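Local coordinates for protein arabinan endo-1,5-alpha-l-arabinosidase A (Cellvibrio cellulosa, PDB 1GYH) that cleaves alpha-1,5-arabinofuranosyl bonds of linear arabinan, releasing almost exclusively arabinotriose, as part of plant cell wall breakdown, at residues 196-200 / 201-205; 228-231 / 232-236; 212-215 / 216-220. All blocks are in the same frame, centred on the assembly; numbering follows the deposited sequence.

Interaction 1: 196-200 / 201-205; sequences ILRKG and DYYYL
Arg-198 lays its CD over the ring of Tyr-203. This is a CH-pi contact, with Arg-198 CD 3.8 Å from the Tyr-203 ring centroid and 7° off the normal. It sits on a tight antiparallel beta hairpin of the five-bladed propeller, made by strands 191-199 and 202-209. A type II' turn from Lys-199 to Tyr-202 closes the hairpin, with Gly-200 at positive phi. Arg-198 and Tyr-203 are directly across from each other, a non-hydrogen-bonded pair, and both side chains leave the same face. CG of Arg-198 stands opposite the backbone N (chi1 -177°), and a bend at chi2 brings the chain back across the ring. The guanidinium is turned 42° from the ring plane. Arg-198 NE donates to Gly-200 O at 3.2 Å, while NH1 forms a salt bridge with Asp-136. CG2 of Ile-196 meets the edge of the Tyr-203 ring at CD2, 3.9 Å away. Ile-196 also touches CD1 of Leu-205 through CG1. The opposite face of the hairpin carries Leu-197, Lys-199, Tyr-202 and Tyr-204. There the Tyr-204 hydroxyl bonds to Gly-300 O and Lys-199 NZ pairs with Asp-272. CB of Lys-199 lies 3.9 Å from CE1 of Tyr-204. The edge of that ring also faces two carbonyls in its plane, Leu-197 O and Lys-199 O, the latter 3.6 Å from Tyr-204 CE1.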
loop_
_atom_site.group_PDB
_atom_site.type_symbol
_atom_site.label_atom_id
_atom_site.label_comp_id
_atom_site.label_asym_id
_atom_site.label_seq_id
_atom_site.Cartn_x
_atom_site.Cartn_y
_atom_site.Cartn_z
ATOM N N ILE A 196 5.332 -5.821 -2.066
ATOM C CA ILE A 196 6.141 -6.894 -2.634
ATOM C C ILE A 196 5.373 -7.758 -3.657
ATOM O O ILE A 196 4.274 -8.251 -3.382
ATOM C CB ILE A 196 6.729 -7.744 -1.540
ATOM C CG1 ILE A 196 7.564 -6.851 -0.574
ATOM C CG2 ILE A 196 7.612 -8.889 -2.147
ATOM C CD1 ILE A 196 7.969 -7.476 0.721
ATOM N N LEU A 197 5.995 -7.954 -4.823
ATOM C CA LEU A 197 5.448 -8.852 -5.861
ATOM C C LEU A 197 6.474 -9.928 -6.214
ATOM O O LEU A 197 7.618 -9.638 -6.497
ATOM C CB LEU A 197 5.047 -8.075 -7.124
ATOM C CG LEU A 197 4.461 -8.907 -8.321
ATOM C CD1 LEU A 197 3.036 -9.230 -8.070
ATOM C CD2 LEU A 197 4.616 -8.141 -9.665
ATOM N N ARG A 198 6.045 -11.183 -6.193
ATOM C CA ARG A 198 6.863 -12.308 -6.681
ATOM C C ARG A 198 6.751 -12.364 -8.176
ATOM O O ARG A 198 5.653 -12.398 -8.700
ATOM C CB ARG A 198 6.358 -13.627 -6.082
ATOM C CG ARG A 198 7.191 -14.867 -6.484
ATOM C CD ARG A 198 8.636 -14.841 -6.037
ATOM N NE ARG A 198 9.281 -16.072 -6.520
ATOM C CZ ARG A 198 9.094 -17.252 -5.977
ATOM N NH1 ARG A 198 8.365 -17.365 -4.869
ATOM N NH2 ARG A 198 9.645 -18.335 -6.531
ATOM N N LYS A 199 7.890 -12.362 -8.865
ATOM C CA LYS A 199 7.950 -12.568 -10.339
ATOM C C LYS A 199 9.212 -13.357 -10.724
ATOM O O LYS A 199 10.348 -12.938 -10.434
ATOM C CB LYS A 199 7.890 -11.208 -11.044
ATOM C CG LYS A 199 8.126 -11.247 -12.574
ATOM C CD LYS A 199 6.868 -11.628 -13.340
ATOM C CE LYS A 199 7.152 -11.743 -14.848
ATOM N NZ LYS A 199 5.828 -11.803 -15.579
ATOM N N GLY A 200 9.024 -14.490 -11.409
ATOM C CA GLY A 200 10.143 -15.381 -11.719
ATOM C C GLY A 200 10.889 -15.835 -10.475
ATOM O O GLY A 200 10.281 -16.326 -9.520
ATOM N N ASP A 201 12.205 -15.680 -10.475
ATOM C CA ASP A 201 13.030 -16.139 -9.363
ATOM C C ASP A 201 13.239 -15.083 -8.242
ATOM O O ASP A 201 13.940 -15.356 -7.259
ATOM C CB ASP A 201 14.406 -16.590 -9.870
ATOM C CG ASP A 201 14.319 -17.744 -10.858
ATOM O OD1 ASP A 201 13.401 -18.608 -10.734
ATOM O OD2 ASP A 201 15.138 -17.850 -11.788
ATOM N N TYR A 202 12.606 -13.926 -8.361
ATOM C CA TYR A 202 12.813 -12.850 -7.408
ATOM C C TYR A 202 11.525 -12.316 -6.790
ATOM O O TYR A 202 10.436 -12.393 -7.394
ATOM C CB TYR A 202 13.492 -11.686 -8.093
ATOM C CG TYR A 202 14.928 -11.896 -8.460
ATOM C CD1 TYR A 202 15.944 -11.678 -7.545
ATOM C CD2 TYR A 202 15.282 -12.288 -9.755
ATOM C CE1 TYR A 202 17.270 -11.850 -7.902
ATOM C CE2 TYR A 202 16.619 -12.449 -10.118
ATOM C CZ TYR A 202 17.591 -12.239 -9.186
ATOM O OH TYR A 202 18.908 -12.401 -9.525
ATOM N N TYR A 203 11.696 -11.779 -5.568
ATOM C CA TYR A 203 10.723 -10.901 -4.937
ATOM C C TYR A 203 11.108 -9.461 -5.270
ATOM O O TYR A 203 12.267 -9.078 -5.108
ATOM C CB TYR A 203 10.703 -11.088 -3.425
ATOM C CG TYR A 203 10.152 -12.406 -2.979
ATOM C CD1 TYR A 203 10.969 -13.538 -2.938
ATOM C CD2 TYR A 203 8.809 -12.555 -2.635
ATOM C CE1 TYR A 203 10.462 -14.774 -2.543
ATOM C CE2 TYR A 203 8.299 -13.780 -2.257
ATOM C CZ TYR A 203 9.130 -14.884 -2.202
ATOM O OH TYR A 203 8.642 -16.116 -1.832
ATOM N N TYR A 204 10.148 -8.675 -5.732
ATOM C CA TYR A 204 10.394 -7.262 -6.035
ATOM C C TYR A 204 9.710 -6.366 -4.986
ATOM O O TYR A 204 8.499 -6.439 -4.812
ATOM C CB TYR A 204 9.918 -6.866 -7.430
ATOM C CG TYR A 204 10.724 -7.566 -8.527
ATOM C CD1 TYR A 204 10.468 -8.895 -8.859
ATOM C CD2 TYR A 204 11.754 -6.910 -9.190
ATOM C CE1 TYR A 204 11.216 -9.540 -9.862
ATOM C CE2 TYR A 204 12.528 -7.575 -10.186
ATOM C CZ TYR A 204 12.248 -8.867 -10.513
ATOM O OH TYR A 204 13.022 -9.514 -11.469
ATOM N N LEU A 205 10.512 -5.515 -4.348
ATOM C CA LEU A 205 10.027 -4.542 -3.340
ATOM C C LEU A 205 9.901 -3.207 -4.008
ATOM O O LEU A 205 10.911 -2.625 -4.460
ATOM C CB LEU A 205 10.994 -4.457 -2.150
ATOM C CG LEU A 205 10.726 -3.306 -1.138
ATOM C CD1 LEU A 205 9.366 -3.415 -0.560
ATOM C CD2 LEU A 205 11.783 -3.335 -0.065
#

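Interaction 2: 228-231 / 232-236; sequences KQVT and GPYLD
Gly-232 N bonds back to Gln-229 O at 3.2 Å, closing a type I beta turn over Val-230 and Thr-231. The donor stands well above the plane of that carbonyl, 57° out of it. Gly-232 has a positive phi of 93°, and a cis peptide bond joins it to Pro-233. The chain then runs on so that the Tyr-234 ring reaches back to the turn. Tyr-234 OH donates to Val-230 O at 2.7 Å. Val-230 O lies near the ring plane, at the edge, and is also 3.4 Å from CE1 of Tyr-234. The donor is tilted 29° from the carbonyl plane. This bond ties the end of a buried ring to the middle of the turn and satisfies the phenol. The side chains of Val-230 and Tyr-234 lie side by side and point the same way. CG2 of Val-230 is placed opposite its backbone N and comes 3.8 Å from Tyr-234 OH. Two waters meet at Gly-232 O, and each donates to it at 2.7 Å. One accepts from Gln-229 N and so bridges the two ends of the turn. The other links the Thr-231 hydroxyl to the same carbonyl. Gln-229 O also takes a bond from the Ser-227 hydroxyl. The segment belongs to the loop between strands 221-227 and 248-251. Val-230 and Thr-231 pack on Trp-141 of strand 140-144. Tyr-234 touches Tyr-203 and Leu-205 of strand 202-209 and Ile-172 of strand 169-173. The loop therefore contacts two sheets, that of strands 140-144 and 169-173 and that of strand 202-209, probably neighbouring blades of the propeller.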
loop_
_atom_site.group_PDB
_atom_site.type_symbol
_atom_site.label_atom_id
_atom_site.label_comp_id
_atom_site.label_asym_id
_atom_site.label_seq_id
_atom_site.Cartn_x
_atom_site.Cartn_y
_atom_site.Cartn_z
ATOM N N LYS A 228 16.335 -12.607 -3.801
ATOM C CA LYS A 228 15.984 -14.027 -3.961
ATOM C C LYS A 228 15.033 -14.536 -2.863
ATOM O O LYS A 228 14.100 -15.305 -3.164
ATOM C CB LYS A 228 17.239 -14.945 -4.090
ATOM C CG LYS A 228 17.981 -14.869 -5.469
ATOM C CD LYS A 228 17.216 -15.559 -6.669
ATOM C CE LYS A 228 18.026 -15.503 -8.010
ATOM N NZ LYS A 228 18.572 -16.833 -8.511
ATOM N N GLN A 229 15.208 -14.096 -1.615
ATOM C CA GLN A 229 14.306 -14.507 -0.526
ATOM C C GLN A 229 13.431 -13.344 -0.061
ATOM O O GLN A 229 13.808 -12.176 -0.193
ATOM C CB GLN A 229 15.083 -15.024 0.672
ATOM C CG GLN A 229 16.083 -16.132 0.333
ATOM C CD GLN A 229 15.477 -17.370 -0.298
ATOM O OE1 GLN A 229 16.189 -18.140 -0.991
ATOM N NE2 GLN A 229 14.205 -17.599 -0.049
ATOM N N VAL A 230 12.254 -13.653 0.459
ATOM C CA VAL A 230 11.323 -12.580 0.827
ATOM C C VAL A 230 11.885 -11.659 1.956
ATOM O O VAL A 230 11.537 -10.478 1.995
ATOM C CB VAL A 230 9.950 -13.135 1.226
ATOM C CG1 VAL A 230 9.996 -13.800 2.589
ATOM C CG2 VAL A 230 8.912 -12.047 1.153
ATOM N N THR A 231 12.755 -12.225 2.793
ATOM C CA THR A 231 13.374 -11.561 3.929
ATOM C C THR A 231 14.612 -10.704 3.589
ATOM O O THR A 231 15.285 -10.219 4.510
ATOM C CB THR A 231 13.754 -12.579 5.014
ATOM O OG1 THR A 231 14.525 -13.668 4.457
ATOM C CG2 THR A 231 12.568 -13.263 5.601
ATOM N N GLY A 232 14.945 -10.559 2.303
ATOM C CA GLY A 232 16.020 -9.718 1.833
ATOM C C GLY A 232 17.373 -10.413 1.660
ATOM O O GLY A 232 17.503 -11.629 1.840
ATOM N N PRO A 233 18.400 -9.659 1.301
ATOM C CA PRO A 233 18.320 -8.204 1.046
ATOM C C PRO A 233 17.833 -7.843 -0.347
ATOM O O PRO A 233 18.174 -8.524 -1.330
ATOM C CB PRO A 233 19.776 -7.774 1.160
ATOM C CG PRO A 233 20.579 -9.032 0.599
ATOM C CD PRO A 233 19.770 -10.203 1.107
ATOM N N TYR A 234 17.091 -6.737 -0.443
ATOM C CA TYR A 234 16.617 -6.181 -1.687
ATOM C C TYR A 234 17.661 -5.222 -2.253
ATOM O O TYR A 234 18.025 -4.207 -1.607
ATOM C CB TYR A 234 15.257 -5.459 -1.479
ATOM C CG TYR A 234 14.125 -6.431 -1.145
ATOM C CD1 TYR A 234 13.907 -6.863 0.152
ATOM C CD2 TYR A 234 13.285 -6.937 -2.153
ATOM C CE1 TYR A 234 12.894 -7.793 0.447
ATOM C CE2 TYR A 234 12.293 -7.870 -1.871
ATOM C CZ TYR A 234 12.078 -8.284 -0.575
ATOM O OH TYR A 234 11.046 -9.190 -0.277
ATOM N N LEU A 235 18.172 -5.551 -3.433
ATOM C CA LEU A 235 19.194 -4.799 -4.114
ATOM C C LEU A 235 18.633 -4.061 -5.313
ATOM O O LEU A 235 17.716 -4.532 -5.980
ATOM C CB LEU A 235 20.331 -5.748 -4.594
ATOM C CG LEU A 235 20.996 -6.689 -3.609
ATOM C CD1 LEU A 235 22.199 -7.399 -4.253
ATOM C CD2 LEU A 235 21.416 -5.948 -2.329
ATOM N N ASP A 236 19.231 -2.925 -5.655
ATOM C CA ASP A 236 18.801 -2.171 -6.830
ATOM C C ASP A 236 19.665 -2.566 -8.071
ATOM O O ASP A 236 20.462 -3.528 -7.977
ATOM C CB ASP A 236 18.722 -0.647 -6.518
ATOM C CG ASP A 236 20.081 0.033 -6.422
ATOM O OD1 ASP A 236 21.177 -0.542 -6.777
ATOM O OD2 ASP A 236 20.136 1.207 -6.001
HETATM O O HOH W 1 17.951 -13.262 -0.310
HETATM O O HOH W 2 16.985 -13.160 4.018
#

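Interaction 3: 212-215 / 216-220; sequences CCRK and GDSTY
Ser-218 OG is gripped from two directions. Arg-214 N donates to Ser-218 OG at 3.0 Å, with an N-H...O angle of 146°. A water oxygen accepts from Ser-218 OG at 2.7 Å. The same water donates to Lys-215 O. The hydroxyl thus links the two limbs of the loop directly and through solvent. Its place follows from chi1 of -62°, which sets OG beside the Ser-218 backbone N and facing the other limb. At the tip the backbone closes on itself. Asp-217 N bonds to Arg-214 O at 3.0 Å, and Ser-218 N to Lys-215 O at 3.2 Å. Both donors stand above the carbonyl planes they meet. The segment is an exposed loop between strands 202-209 and 221-227, two neighbours in one sheet of the five-bladed propeller. A disulfide between adjacent residues, Cys-212 and Cys-213, probably stiffens its first limb. The distance from Cys-212 SG to Cys-213 SG is 2.1 Å, and the bond closes an eight-membered ring. CB of Cys-212 sits over the centre of the Tyr-220 ring, 3.6 Å from the centroid and 2° off the normal. Cys-212 SG lies above the same face but farther away, at 4.9 Å from the Tyr-220 ring centroid. The Tyr-220 hydroxyl bonds to OE2 of Glu-192, probably the proton donor of catalysis.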
loop_
_atom_site.group_PDB
_atom_site.type_symbol
_atom_site.label_atom_id
_atom_site.label_comp_id
_atom_site.label_asym_id
_atom_site.label_seq_id
_atom_site.Cartn_x
_atom_site.Cartn_y
_atom_site.Cartn_z
ATOM N N CYS A 212 4.471 13.208 -0.820
ATOM C CA CYS A 212 3.107 13.247 -1.337
ATOM C C CYS A 212 2.318 14.475 -0.846
ATOM O O CYS A 212 2.783 15.274 0.016
ATOM C CB CYS A 212 2.347 12.008 -0.881
ATOM S SG CYS A 212 1.645 12.101 0.812
ATOM N N CYS A 213 1.157 14.664 -1.455
ATOM C CA CYS A 213 0.100 15.493 -0.870
ATOM C C CYS A 213 0.456 16.992 -0.818
ATOM O O CYS A 213 -0.054 17.697 0.054
ATOM C CB CYS A 213 -0.208 14.990 0.562
ATOM S SG CYS A 213 -0.157 13.194 0.974
ATOM N N ARG A 214 1.323 17.503 -1.698
ATOM C CA ARG A 214 1.648 18.938 -1.698
ATOM C C ARG A 214 1.646 19.705 -3.029
ATOM O O ARG A 214 2.492 20.610 -3.277
ATOM C CB ARG A 214 2.890 19.287 -0.880
ATOM C CG ARG A 214 4.125 18.620 -1.195
ATOM C CD ARG A 214 4.670 17.964 0.050
ATOM N NE ARG A 214 5.250 18.884 1.046
ATOM C CZ ARG A 214 5.225 18.696 2.381
ATOM N NH1 ARG A 214 4.602 17.648 2.925
ATOM N NH2 ARG A 214 5.832 19.576 3.182
ATOM N N LYS A 215 0.613 19.423 -3.812
ATOM C CA LYS A 215 0.305 20.218 -4.981
ATOM C C LYS A 215 1.515 20.303 -5.923
ATOM O O LYS A 215 2.148 19.269 -6.225
ATOM C CB LYS A 215 -0.190 21.611 -4.553
ATOM C CG LYS A 215 -1.146 21.586 -3.355
ATOM C CD LYS A 215 -2.380 20.747 -3.568
ATOM C CE LYS A 215 -3.593 21.561 -3.873
ATOM N NZ LYS A 215 -4.796 20.880 -3.245
ATOM N N GLY A 216 1.844 21.520 -6.350
ATOM C CA GLY A 216 2.909 21.781 -7.299
ATOM C C GLY A 216 4.291 21.390 -6.818
ATOM O O GLY A 216 5.213 21.326 -7.621
ATOM N N ASP A 217 4.442 21.122 -5.523
ATOM C CA ASP A 217 5.761 20.814 -4.944
ATOM C C ASP A 217 5.960 19.334 -4.624
ATOM O O ASP A 217 6.976 18.971 -4.011
ATOM C CB ASP A 217 5.993 21.610 -3.639
ATOM C CG ASP A 217 6.009 23.095 -3.841
ATOM O OD1 ASP A 217 6.456 23.562 -4.925
ATOM O OD2 ASP A 217 5.592 23.868 -2.925
ATOM N N SER A 218 5.012 18.476 -5.011
ATOM C CA SER A 218 5.132 17.054 -4.696
ATOM C C SER A 218 6.307 16.440 -5.458
ATOM O O SER A 218 6.521 16.763 -6.627
ATOM C CB SER A 218 3.847 16.289 -5.017
ATOM O OG SER A 218 2.743 16.752 -4.244
ATOM N N THR A 219 7.072 15.599 -4.776
ATOM C CA THR A 219 8.222 14.905 -5.364
ATOM C C THR A 219 8.026 13.381 -5.330
ATOM O O THR A 219 8.943 12.635 -5.659
ATOM C CB THR A 219 9.514 15.219 -4.578
ATOM O OG1 THR A 219 9.344 14.870 -3.193
ATOM C CG2 THR A 219 9.909 16.705 -4.639
ATOM N N TYR A 220 6.846 12.942 -4.902
ATOM C CA TYR A 220 6.502 11.523 -4.733
ATOM C C TYR A 220 6.772 10.743 -6.050
ATOM O O TYR A 220 6.391 11.175 -7.126
ATOM C CB TYR A 220 5.029 11.372 -4.384
ATOM C CG TYR A 220 4.579 10.295 -3.417
ATOM C CD1 TYR A 220 5.246 10.043 -2.231
ATOM C CD2 TYR A 220 3.388 9.616 -3.637
ATOM C CE1 TYR A 220 4.797 9.091 -1.326
ATOM C CE2 TYR A 220 2.909 8.654 -2.723
ATOM C CZ TYR A 220 3.616 8.418 -1.555
ATOM O OH TYR A 220 3.169 7.501 -0.610
HETATM O O HOH W 3 0.911 17.122 -6.180
#

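How the interactions relate
All three contacts follow one antiparallel sheet, of strands 191-199, 202-209, 221-227 and 248-251. Their chain order is interaction 1, interaction 3, interaction 2. Interaction 1 is the hairpin between the first two strands. Interaction 3 is the loop joining the second to the third, and interaction 2 lies in the loop from the third to the fourth. Interactions 1 and 2 touch, with centres 9 Å apart, where Tyr-203 O meets the Tyr-234 ring and Lys-228 packs on Tyr-202. Interaction 3 is about 29 Å from both, centre to centre. Through Tyr-220 it reaches the probable catalytic Glu-192. The Leu-205 side chain of interaction 1 is about 10 Å from that of Glu-192. Interaction 2 lies away from the annotated sites.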